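PDB 3IR9: peptide chain release factor subunit 1 from Methanosarcina mazei, which probably directs the termination of translation at the stop codons UAA, UAG and UGA, and is represented here by its C-terminal domain. Local coordinates for residues L72-V77 against K89-W94; T78-V83 against E114-T119; C84-K89 against N105-G110. One frame throughout, in Å; residues are numbered along the deposited sequence.

Interaction 1: residues L72-V77 against K89-W94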
loop_
_atom_site.group_PDB
_atom_site.type_symbol
_atom_site.label_atom_id
_atom_site.label_comp_id
_atom_site.label_asym_id
_atom_site.label_seq_id
_atom_site.Cartn_x
_atom_site.Cartn_y
_atom_site.Cartn_z
ATOM N N LEU A 72 7.979 9.931 -8.129
ATOM C CA LEU A 72 8.598 10.121 -9.435
ATOM C C LEU A 72 8.028 9.173 -10.473
ATOM O O LEU A 72 8.336 7.978 -10.473
ATOM C CB LEU A 72 10.101 9.886 -9.352
ATOM C CG LEU A 72 10.898 10.791 -8.425
ATOM C CD1 LEU A 72 12.301 10.239 -8.301
ATOM C CD2 LEU A 72 10.909 12.219 -8.950
ATOM N N ARG A 73 7.210 9.709 -11.368
ATOM C CA ARG A 73 6.643 8.906 -12.436
ATOM C C ARG A 73 7.216 9.344 -13.781
ATOM O O ARG A 73 6.603 10.140 -14.487
ATOM C CB ARG A 73 5.115 9.014 -12.421
ATOM C CG ARG A 73 4.482 8.530 -11.121
ATOM C CD ARG A 73 5.078 7.185 -10.704
ATOM N NE ARG A 73 4.255 6.439 -9.749
ATOM C CZ ARG A 73 4.636 6.101 -8.517
ATOM N NH1 ARG A 73 5.837 6.438 -8.063
ATOM N NH2 ARG A 73 3.814 5.416 -7.737
ATOM N N ALA A 74 8.395 8.826 -14.125
ATOM C CA ALA A 74 9.085 9.241 -15.349
ATOM C C ALA A 74 10.243 8.321 -15.741
ATOM O O ALA A 74 11.021 7.896 -14.890
ATOM C CB ALA A 74 9.581 10.676 -15.209
ATOM N N GLU A 75 10.360 8.029 -17.036
ATOM C CA GLU A 75 11.441 7.181 -17.528
ATOM C C GLU A 75 12.444 7.967 -18.365
ATOM O O GLU A 75 12.115 8.998 -18.951
ATOM C CB GLU A 75 10.898 6.034 -18.384
ATOM C CG GLU A 75 9.497 5.581 -18.050
ATOM C CD GLU A 75 9.001 4.538 -19.030
ATOM O OE1 GLU A 75 8.240 4.896 -19.956
ATOM O OE2 GLU A 75 9.394 3.361 -18.888
ATOM N N ARG A 76 13.665 7.455 -18.436
ATOM C CA ARG A 76 14.689 8.034 -19.290
ATOM C C ARG A 76 14.846 7.199 -20.558
ATOM O O ARG A 76 15.175 6.015 -20.508
ATOM C CB ARG A 76 16.020 8.127 -18.541
ATOM C CG ARG A 76 17.149 8.778 -19.324
ATOM C CD ARG A 76 16.786 10.197 -19.733
ATOM N NE ARG A 76 17.970 10.957 -20.109
ATOM C CZ ARG A 76 17.986 12.264 -20.331
ATOM N NH1 ARG A 76 16.874 12.982 -20.223
ATOM N NH2 ARG A 76 19.123 12.852 -20.659
ATOM N N VAL A 77 14.611 7.826 -21.700
ATOM C CA VAL A 77 14.648 7.117 -22.968
ATOM C C VAL A 77 15.923 7.419 -23.751
ATOM O O VAL A 77 16.207 8.567 -24.093
ATOM C CB VAL A 77 13.426 7.475 -23.836
ATOM C CG1 VAL A 77 13.350 6.555 -25.041
ATOM C CG2 VAL A 77 12.145 7.404 -23.010
ATOM N N LYS A 89 19.078 11.398 -25.526
ATOM C CA LYS A 89 18.350 10.888 -24.372
ATOM C C LYS A 89 17.359 11.954 -23.977
ATOM O O LYS A 89 17.482 13.105 -24.391
ATOM C CB LYS A 89 19.282 10.596 -23.190
ATOM C CG LYS A 89 20.379 9.583 -23.467
ATOM C CD LYS A 89 21.322 9.498 -22.290
ATOM C CE LYS A 89 22.734 9.202 -22.745
ATOM N NZ LYS A 89 22.797 7.941 -23.520
ATOM N N TRP A 90 16.375 11.567 -23.179
ATOM C CA TRP A 90 15.401 12.513 -22.669
ATOM C C TRP A 90 14.488 11.796 -21.699
ATOM O O TRP A 90 14.378 10.571 -21.715
ATOM C CB TRP A 90 14.601 13.163 -23.804
ATOM C CG TRP A 90 13.979 12.188 -24.754
ATOM C CD1 TRP A 90 14.619 11.441 -25.700
ATOM C CD2 TRP A 90 12.588 11.862 -24.856
ATOM N NE1 TRP A 90 13.712 10.661 -26.381
ATOM C CE2 TRP A 90 12.459 10.901 -25.883
ATOM C CE3 TRP A 90 11.441 12.284 -24.173
ATOM C CZ2 TRP A 90 11.225 10.354 -26.245
ATOM C CZ3 TRP A 90 10.216 11.741 -24.536
ATOM C CH2 TRP A 90 10.119 10.785 -25.561
ATOM N N THR A 91 13.839 12.559 -20.840
ATOM C CA THR A 91 12.970 11.954 -19.858
ATOM C C THR A 91 11.512 12.211 -20.196
ATOM O O THR A 91 11.104 13.343 -20.464
ATOM C CB THR A 91 13.297 12.446 -18.446
ATOM O OG1 THR A 91 14.597 11.973 -18.076
ATOM C CG2 THR A 91 12.274 11.921 -17.450
ATOM N N ARG A 92 10.734 11.137 -20.200
ATOM C CA ARG A 92 9.313 11.228 -20.474
ATOM C C ARG A 92 8.536 10.676 -19.291
ATOM O O ARG A 92 8.904 9.652 -18.713
ATOM C CB ARG A 92 8.957 10.483 -21.769
ATOM C CG ARG A 92 8.875 8.964 -21.656
ATOM C CD ARG A 92 7.428 8.488 -21.627
ATOM N NE ARG A 92 6.825 8.500 -22.958
ATOM C CZ ARG A 92 6.414 7.412 -23.602
ATOM N NH1 ARG A 92 5.881 7.515 -24.814
ATOM N NH2 ARG A 92 6.527 6.221 -23.028
ATOM N N ARG A 93 7.476 11.380 -18.917
ATOM C CA ARG A 93 6.577 10.915 -17.874
ATOM C C ARG A 93 5.840 9.690 -18.397
ATOM O O ARG A 93 5.189 9.768 -19.437
ATOM C CB ARG A 93 5.576 12.017 -17.540
ATOM C CG ARG A 93 4.742 11.766 -16.301
ATOM C CD ARG A 93 3.481 12.604 -16.359
ATOM N NE ARG A 93 3.716 13.870 -17.049
ATOM C CZ ARG A 93 3.759 15.056 -16.453
ATOM N NH1 ARG A 93 3.574 15.149 -15.143
ATOM N NH2 ARG A 93 3.979 16.150 -17.169
ATOM N N TRP A 94 5.938 8.558 -17.700
ATOM C CA TRP A 94 5.270 7.340 -18.156
ATOM C C TRP A 94 3.752 7.430 -18.027
ATOM O O TRP A 94 3.228 8.006 -17.072
ATOM C CB TRP A 94 5.776 6.098 -17.415
ATOM C CG TRP A 94 4.861 4.901 -17.585
ATOM C CD1 TRP A 94 4.012 4.380 -16.650
ATOM C CD2 TRP A 94 4.700 4.092 -18.764
ATOM N NE1 TRP A 94 3.336 3.296 -17.169
ATOM C CE2 TRP A 94 3.740 3.099 -18.463
ATOM C CE3 TRP A 94 5.275 4.108 -20.041
ATOM C CZ2 TRP A 94 3.345 2.134 -19.393
ATOM C CZ3 TRP A 94 4.879 3.147 -20.963
ATOM C CH2 TRP A 94 3.923 2.176 -20.634
#
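Val77 sits over one face of the Trp90 indole: its CB lies 4.3 Å from the centroid of the five-membered ring, offset toward the rim, a CH-pi contact. Trp90 CG lies between the backbone N and the carbonyl carbon (chi1 52°), which stands the indole beside Val77. On the same face of the hairpin, Val77 CG2 packs at 3.9 Å on Arg92 CG. Glu75 runs out extended beyond CG, side by side with Trp94, though this holds for one of two modelled Trp94 conformers and is therefore doubtful. Its OE1 lies in the plane of the Arg92 guanidinium, at the edge, but 3.8 Å from NH2, a long salt bridge. The other face carries Arg76 and Thr91, which cross at about a right angle. With CG anti to the backbone N and a bend at chi2 (59°), the Arg76 chain folds back across the partner strand, laying one face of its guanidinium over the backbone where Lys89 joins Trp90. The bond from Arg76 NH1 to Thr91 OG1 is less certain; that hydroxyl also hydrogen-bonds Glu51. The Thr91 methyl, CG2, meets Ala74 CB at 3.7 Å. Between the two faces, Glu75 N to Arg92 O and Arg92 N to Glu75 O are a matched pair of bonds, each 2.8 Å. Strand 75-81 is the middle of the three-stranded sheet, so Arg76 also bonds through its backbone to Thr119. The Arg76 and Thr91 face meets helices 51-58 and 121-131, while Glu75 and Val77 touch Val118 and Val115 of strand 113-120.

Interaction 2: residues T78-V83 against E114-T119. With ZN (zinc ion), chain C.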
loop_
_atom_site.group_PDB
_atom_site.type_symbol
_atom_site.label_atom_id
_atom_site.label_comp_id
_atom_site.label_asym_id
_atom_site.label_seq_id
_atom_site.Cartn_x
_atom_site.Cartn_y
_atom_site.Cartn_z
ATOM N N THR A 78 16.700 6.383 -24.035
ATOM C CA THR A 78 17.841 6.541 -24.923
ATOM C C THR A 78 17.455 6.091 -26.325
ATOM O O THR A 78 16.743 5.100 -26.503
ATOM C CB THR A 78 19.073 5.745 -24.446
ATOM O OG1 THR A 78 19.484 6.212 -23.154
ATOM C CG2 THR A 78 20.221 5.902 -25.428
ATOM N N THR A 79 17.918 6.835 -27.319
ATOM C CA THR A 79 17.717 6.458 -28.707
ATOM C C THR A 79 19.048 6.589 -29.463
ATOM O O THR A 79 19.888 7.421 -29.119
ATOM C CB THR A 79 16.600 7.310 -29.369
ATOM O OG1 THR A 79 17.091 8.624 -29.657
ATOM C CG2 THR A 79 15.390 7.428 -28.444
ATOM N N LYS A 80 19.248 5.754 -30.475
ATOM C CA LYS A 80 20.484 5.793 -31.249
ATOM C C LYS A 80 20.249 5.489 -32.733
ATOM O O LYS A 80 19.418 4.652 -33.088
ATOM C CB LYS A 80 21.512 4.822 -30.664
ATOM C CG LYS A 80 21.790 5.025 -29.184
ATOM C CD LYS A 80 22.796 4.006 -28.696
ATOM C CE LYS A 80 22.813 3.935 -27.185
ATOM N NZ LYS A 80 23.569 2.743 -26.711
ATOM N N CYS A 81 20.985 6.176 -33.598
ATOM C CA CYS A 81 20.825 5.987 -35.030
ATOM C C CYS A 81 21.429 4.663 -35.477
ATOM O O CYS A 81 22.498 4.255 -35.021
ATOM C CB CYS A 81 21.437 7.148 -35.813
ATOM S SG CYS A 81 21.159 7.016 -37.578
ATOM N N SER A 82 20.726 4.006 -36.387
ATOM C CA SER A 82 21.085 2.668 -36.830
ATOM C C SER A 82 22.288 2.628 -37.775
ATOM O O SER A 82 22.779 1.550 -38.106
ATOM C CB SER A 82 19.875 2.007 -37.489
ATOM O OG SER A 82 19.234 2.898 -38.384
ATOM N N VAL A 83 22.759 3.794 -38.215
ATOM C CA VAL A 83 23.928 3.843 -39.095
ATOM C C VAL A 83 25.019 4.808 -38.613
ATOM O O VAL A 83 26.164 4.403 -38.400
ATOM C CB VAL A 83 23.547 4.132 -40.573
ATOM C CG1 VAL A 83 22.302 3.352 -40.962
ATOM C CG2 VAL A 83 23.338 5.613 -40.811
ATOM N N GLU A 114 16.222 4.162 -33.385
ATOM C CA GLU A 114 15.628 3.051 -32.658
ATOM C C GLU A 114 15.912 3.229 -31.170
ATOM O O GLU A 114 17.029 3.576 -30.793
ATOM C CB GLU A 114 16.213 1.726 -33.153
ATOM C CG GLU A 114 16.155 1.527 -34.667
ATOM C CD GLU A 114 17.138 0.475 -35.149
ATOM O OE1 GLU A 114 17.597 -0.337 -34.315
ATOM O OE2 GLU A 114 17.458 0.461 -36.359
ATOM N N VAL A 115 14.912 3.006 -30.324
ATOM C CA VAL A 115 15.116 3.143 -28.885
ATOM C C VAL A 115 15.925 1.958 -28.378
ATOM O O VAL A 115 15.566 0.803 -28.622
ATOM C CB VAL A 115 13.790 3.243 -28.121
ATOM C CG1 VAL A 115 14.048 3.571 -26.670
ATOM C CG2 VAL A 115 12.915 4.306 -28.735
ATOM N N THR A 116 17.024 2.248 -27.685
ATOM C CA THR A 116 17.951 1.202 -27.260
ATOM C C THR A 116 17.778 0.788 -25.792
ATOM O O THR A 116 18.182 -0.308 -25.397
ATOM C CB THR A 116 19.420 1.575 -27.556
ATOM O OG1 THR A 116 19.717 2.859 -26.999
ATOM C CG2 THR A 116 19.667 1.601 -29.063
ATOM N N ASP A 117 17.173 1.660 -24.992
ATOM C CA ASP A 117 16.858 1.326 -23.606
ATOM C C ASP A 117 15.885 2.329 -23.011
ATOM O O ASP A 117 15.937 3.522 -23.313
ATOM C CB ASP A 117 18.126 1.257 -22.741
ATOM C CG ASP A 117 17.815 1.191 -21.249
ATOM O OD1 ASP A 117 17.188 0.203 -20.810
ATOM O OD2 ASP A 117 18.198 2.131 -20.515
ATOM N N VAL A 118 14.981 1.823 -22.181
ATOM C CA VAL A 118 14.156 2.666 -21.338
ATOM C C VAL A 118 14.407 2.260 -19.890
ATOM O O VAL A 118 14.458 1.070 -19.562
ATOM C CB VAL A 118 12.666 2.551 -21.681
ATOM C CG1 VAL A 118 11.872 3.583 -20.903
ATOM C CG2 VAL A 118 12.458 2.734 -23.183
ATOM N N THR A 119 14.599 3.262 -19.040
ATOM C CA THR A 119 14.898 3.053 -17.631
ATOM C C THR A 119 14.147 4.115 -16.840
ATOM O O THR A 119 14.191 5.295 -17.185
ATOM C CB THR A 119 16.422 3.176 -17.349
ATOM O OG1 THR A 119 17.153 2.267 -18.185
ATOM C CG2 THR A 119 16.729 2.873 -15.901
HETATM ZN ZN ZN C . 22.093 8.884 -38.759
HETATM O O HOH W 1 17.789 5.440 -21.423
#
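A beta bulge interrupts the antiparallel pairing of strands 75-81 and 113-120, two strands of the zinc-bearing sheet: Thr78 pairs with Asp117, but Thr79 with Val115, leaving Thr116 as the extra residue. On one flank of the bulge Thr78 N donates to Asp117 O at 3.0 Å. Thr116 N bonds back to Thr78 O from above the carbonyl plane, 38° out of it. Beyond the bulge Lys80 and Glu114 form a hydrogen-bonded pair, Lys80 N to Glu114 O at 3.1 Å and a more bent return bond from Glu114 N to Lys80 O. Thr116 points its side chain at the other strand, and its OG1, turned between the backbone N and the carbonyl carbon (chi1 53°), comes within 3.3 Å of Lys80 CE and 3.5 Å of Thr78 CG2. Lys80, extended beyond CG, crosses Thr116 at about a right angle and passes its methylenes across the threonine's OG1 and CG2. On the opposite face Thr79 CG2 meets Val115 CG2 methyl to methyl at 4.0 Å. Near the turn, Glu114 reaches Ser82 with OE2, 3.1 Å from CB, while Ser82 OG hydrogen-bonds the carbonyl oxygen of Ser112. Within its own strand Asp117 takes a 2.6 Å bond from Thr119 OG1 on the syn lone pair of OD2, which helps fix the rotation of the carboxylate. Cys81 turns away from strand 114-119, and its SG binds zinc at 2.4 Å. Four backbone bonds hold the pairing at a largely exposed surface; the side chains add mainly van der Waals contact, and no ion pair links the two segments.

Interaction 3: residues C84-K89 against N105-G110. With ZN (zinc ion), chain C.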
loop_
_atom_site.group_PDB
_atom_site.type_symbol
_atom_site.label_atom_id
_atom_site.label_comp_id
_atom_site.label_asym_id
_atom_site.label_seq_id
_atom_site.Cartn_x
_atom_site.Cartn_y
_atom_site.Cartn_z
ATOM N N CYS A 84 24.672 6.077 -38.434
ATOM C CA CYS A 84 25.666 7.055 -38.017
ATOM C C CYS A 84 25.724 7.130 -36.490
ATOM O O CYS A 84 25.021 6.394 -35.791
ATOM C CB CYS A 84 25.431 8.428 -38.683
ATOM S SG CYS A 84 24.418 9.643 -37.799
ATOM N N GLY A 85 26.586 7.998 -35.978
ATOM C CA GLY A 85 26.819 8.074 -34.551
ATOM C C GLY A 85 25.830 8.932 -33.791
ATOM O O GLY A 85 26.076 9.292 -32.641
ATOM N N TYR A 86 24.706 9.260 -34.416
ATOM C CA TYR A 86 23.714 10.090 -33.739
ATOM C C TYR A 86 23.086 9.375 -32.539
ATOM O O TYR A 86 22.817 8.173 -32.591
ATOM C CB TYR A 86 22.616 10.560 -34.706
ATOM C CG TYR A 86 21.577 11.424 -34.020
ATOM C CD1 TYR A 86 21.848 12.750 -33.704
ATOM C CD2 TYR A 86 20.340 10.907 -33.658
ATOM C CE1 TYR A 86 20.915 13.541 -33.054
ATOM C CE2 TYR A 86 19.392 11.695 -33.010
ATOM C CZ TYR A 86 19.687 13.014 -32.713
ATOM O OH TYR A 86 18.755 13.811 -32.076
ATOM N N GLU A 87 22.866 10.119 -31.457
ATOM C CA GLU A 87 22.114 9.620 -30.305
ATOM C C GLU A 87 21.469 10.767 -29.531
ATOM O O GLU A 87 21.884 11.921 -29.638
ATOM C CB GLU A 87 23.001 8.793 -29.362
ATOM C CG GLU A 87 23.517 9.578 -28.158
ATOM C CD GLU A 87 24.384 8.749 -27.224
ATOM O OE1 GLU A 87 24.527 9.143 -26.048
ATOM O OE2 GLU A 87 24.927 7.712 -27.665
ATOM N N ASN A 88 20.447 10.442 -28.751
ATOM C CA ASN A 88 19.865 11.404 -27.824
ATOM C C ASN A 88 19.207 10.692 -26.647
ATOM O O ASN A 88 18.849 9.519 -26.748
ATOM C CB ASN A 88 18.863 12.323 -28.529
ATOM C CG ASN A 88 17.537 11.641 -28.819
ATOM O OD1 ASN A 88 16.749 11.374 -27.912
ATOM N ND2 ASN A 88 17.274 11.378 -30.093
ATOM N N LYS A 89 19.078 11.398 -25.526
ATOM C CA LYS A 89 18.350 10.888 -24.372
ATOM C C LYS A 89 17.359 11.954 -23.977
ATOM O O LYS A 89 17.482 13.105 -24.391
ATOM C CB LYS A 89 19.282 10.596 -23.190
ATOM C CG LYS A 89 20.379 9.583 -23.467
ATOM C CD LYS A 89 21.322 9.498 -22.290
ATOM C CE LYS A 89 22.734 9.202 -22.745
ATOM N NZ LYS A 89 22.797 7.941 -23.520
ATOM N N ASN A 105 13.149 9.273 -37.455
ATOM C CA ASN A 105 14.324 9.316 -38.340
ATOM C C ASN A 105 15.493 10.151 -37.810
ATOM O O ASN A 105 15.326 11.000 -36.927
ATOM C CB ASN A 105 13.943 9.844 -39.725
ATOM C CG ASN A 105 13.118 8.860 -40.525
ATOM O OD1 ASN A 105 13.249 7.645 -40.371
ATOM N ND2 ASN A 105 12.270 9.386 -41.401
ATOM N N CYS A 106 16.672 9.920 -38.383
ATOM C CA CYS A 106 17.893 10.609 -37.968
ATOM C C CYS A 106 17.989 12.011 -38.561
ATOM O O CYS A 106 18.026 12.172 -39.776
ATOM C CB CYS A 106 19.127 9.786 -38.361
ATOM S SG CYS A 106 20.676 10.314 -37.570
ATOM N N PRO A 107 18.042 13.033 -37.699
ATOM C CA PRO A 107 18.118 14.413 -38.179
ATOM C C PRO A 107 19.498 14.683 -38.767
ATOM O O PRO A 107 19.757 15.775 -39.265
ATOM C CB PRO A 107 17.885 15.235 -36.906
ATOM C CG PRO A 107 17.309 14.256 -35.907
ATOM C CD PRO A 107 17.967 12.967 -36.233
ATOM N N LYS A 108 20.365 13.675 -38.724
ATOM C CA LYS A 108 21.717 13.790 -39.259
ATOM C C LYS A 108 21.871 13.121 -40.625
ATOM O O LYS A 108 22.382 13.732 -41.561
ATOM C CB LYS A 108 22.734 13.209 -38.274
ATOM C CG LYS A 108 23.035 14.123 -37.109
ATOM C CD LYS A 108 23.755 15.369 -37.594
ATOM C CE LYS A 108 23.784 16.452 -36.527
ATOM N NZ LYS A 108 24.164 17.767 -37.114
ATOM N N CYS A 109 21.427 11.870 -40.738
ATOM C CA CYS A 109 21.614 11.101 -41.969
ATOM C C CYS A 109 20.300 10.577 -42.541
ATOM O O CYS A 109 20.273 9.946 -43.603
ATOM C CB CYS A 109 22.560 9.930 -41.724
ATOM S SG CYS A 109 21.757 8.493 -41.007
ATOM N N GLY A 110 19.213 10.833 -41.828
ATOM C CA GLY A 110 17.900 10.439 -42.296
ATOM C C GLY A 110 17.558 8.969 -42.137
ATOM O O GLY A 110 16.511 8.532 -42.605
HETATM ZN ZN ZN C . 22.093 8.884 -38.759
#
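Tyr86 leans on the loop that supplies two of the four zinc cysteines, starting at CB, which lies 3.5 Å from Cys106 SG. With CG anti to the backbone N (chi1 -180°), the ring is carried on toward that loop, and CG and CD2 stay near the same sulfur, a sulfur-aromatic contact that is oblique to the ring. CD1, across the ring from CD2, meets Lys108 CG at 3.9 Å; this lysine crosses the tyrosine at about a right angle and leads its amino end away. Farther out, CE2 touches Pro107 CD at 3.7 Å, and CZ lies a little farther from the same carbon. Pro107 CD thus sits over one face of the ring, offset toward the rim, a CH-pi contact. At the tip, OH passes near Pro107 CG and takes a weak bond from Asn88 ND2. An alanine in place of Tyr86 would remove the ring and is likely to leave Pro107 CD and Lys108 CG without the surface they pack on, and Asn88 without its weak partner. Next to the tyrosine, zinc is bound by Cys106 SG and Cys109 SG, each at 2.3 Å, and by Cys84 SG at a longer 2.6 Å; Cys81 completes the four-cysteine site. The loop has the form of a zinc knuckle: Lys108 N and Cys109 N both point weak bonds at Cys106 SG, and Gly110 N closes the turn on Cys106 O at 2.7 Å. Tyr86 N makes a like weak bond to Cys84 SG. The N-H groups of Lys108, Cys109 and Tyr86 would probably offset some of the negative charge gathered on the sulfurs, while the tyrosine and proline give the Cys106 end of the site an apolar flank.

How the interactions relate
The three contacts follow one sheet from its base to its metal-bound tip. Interactions 1 and 2 share strand 75-81, with centres about 14 Å apart, and also meet where Lys89 CG packs on Thr78 OG1 at 3.5 Å. Interactions 1 and 3 share Lys89 on strand 87-92, though their centres lie about 20 Å apart. Interactions 2 and 3 are the closest, about 10 Å between centres: Cys81 N probably bonds Tyr86 O at 2.9 Å, and zinc joins Cys81 of the former to Cys84, Cys106 and Cys109 of the latter. The metal thus ties together the hairpin turn and the loop before strand 113-120.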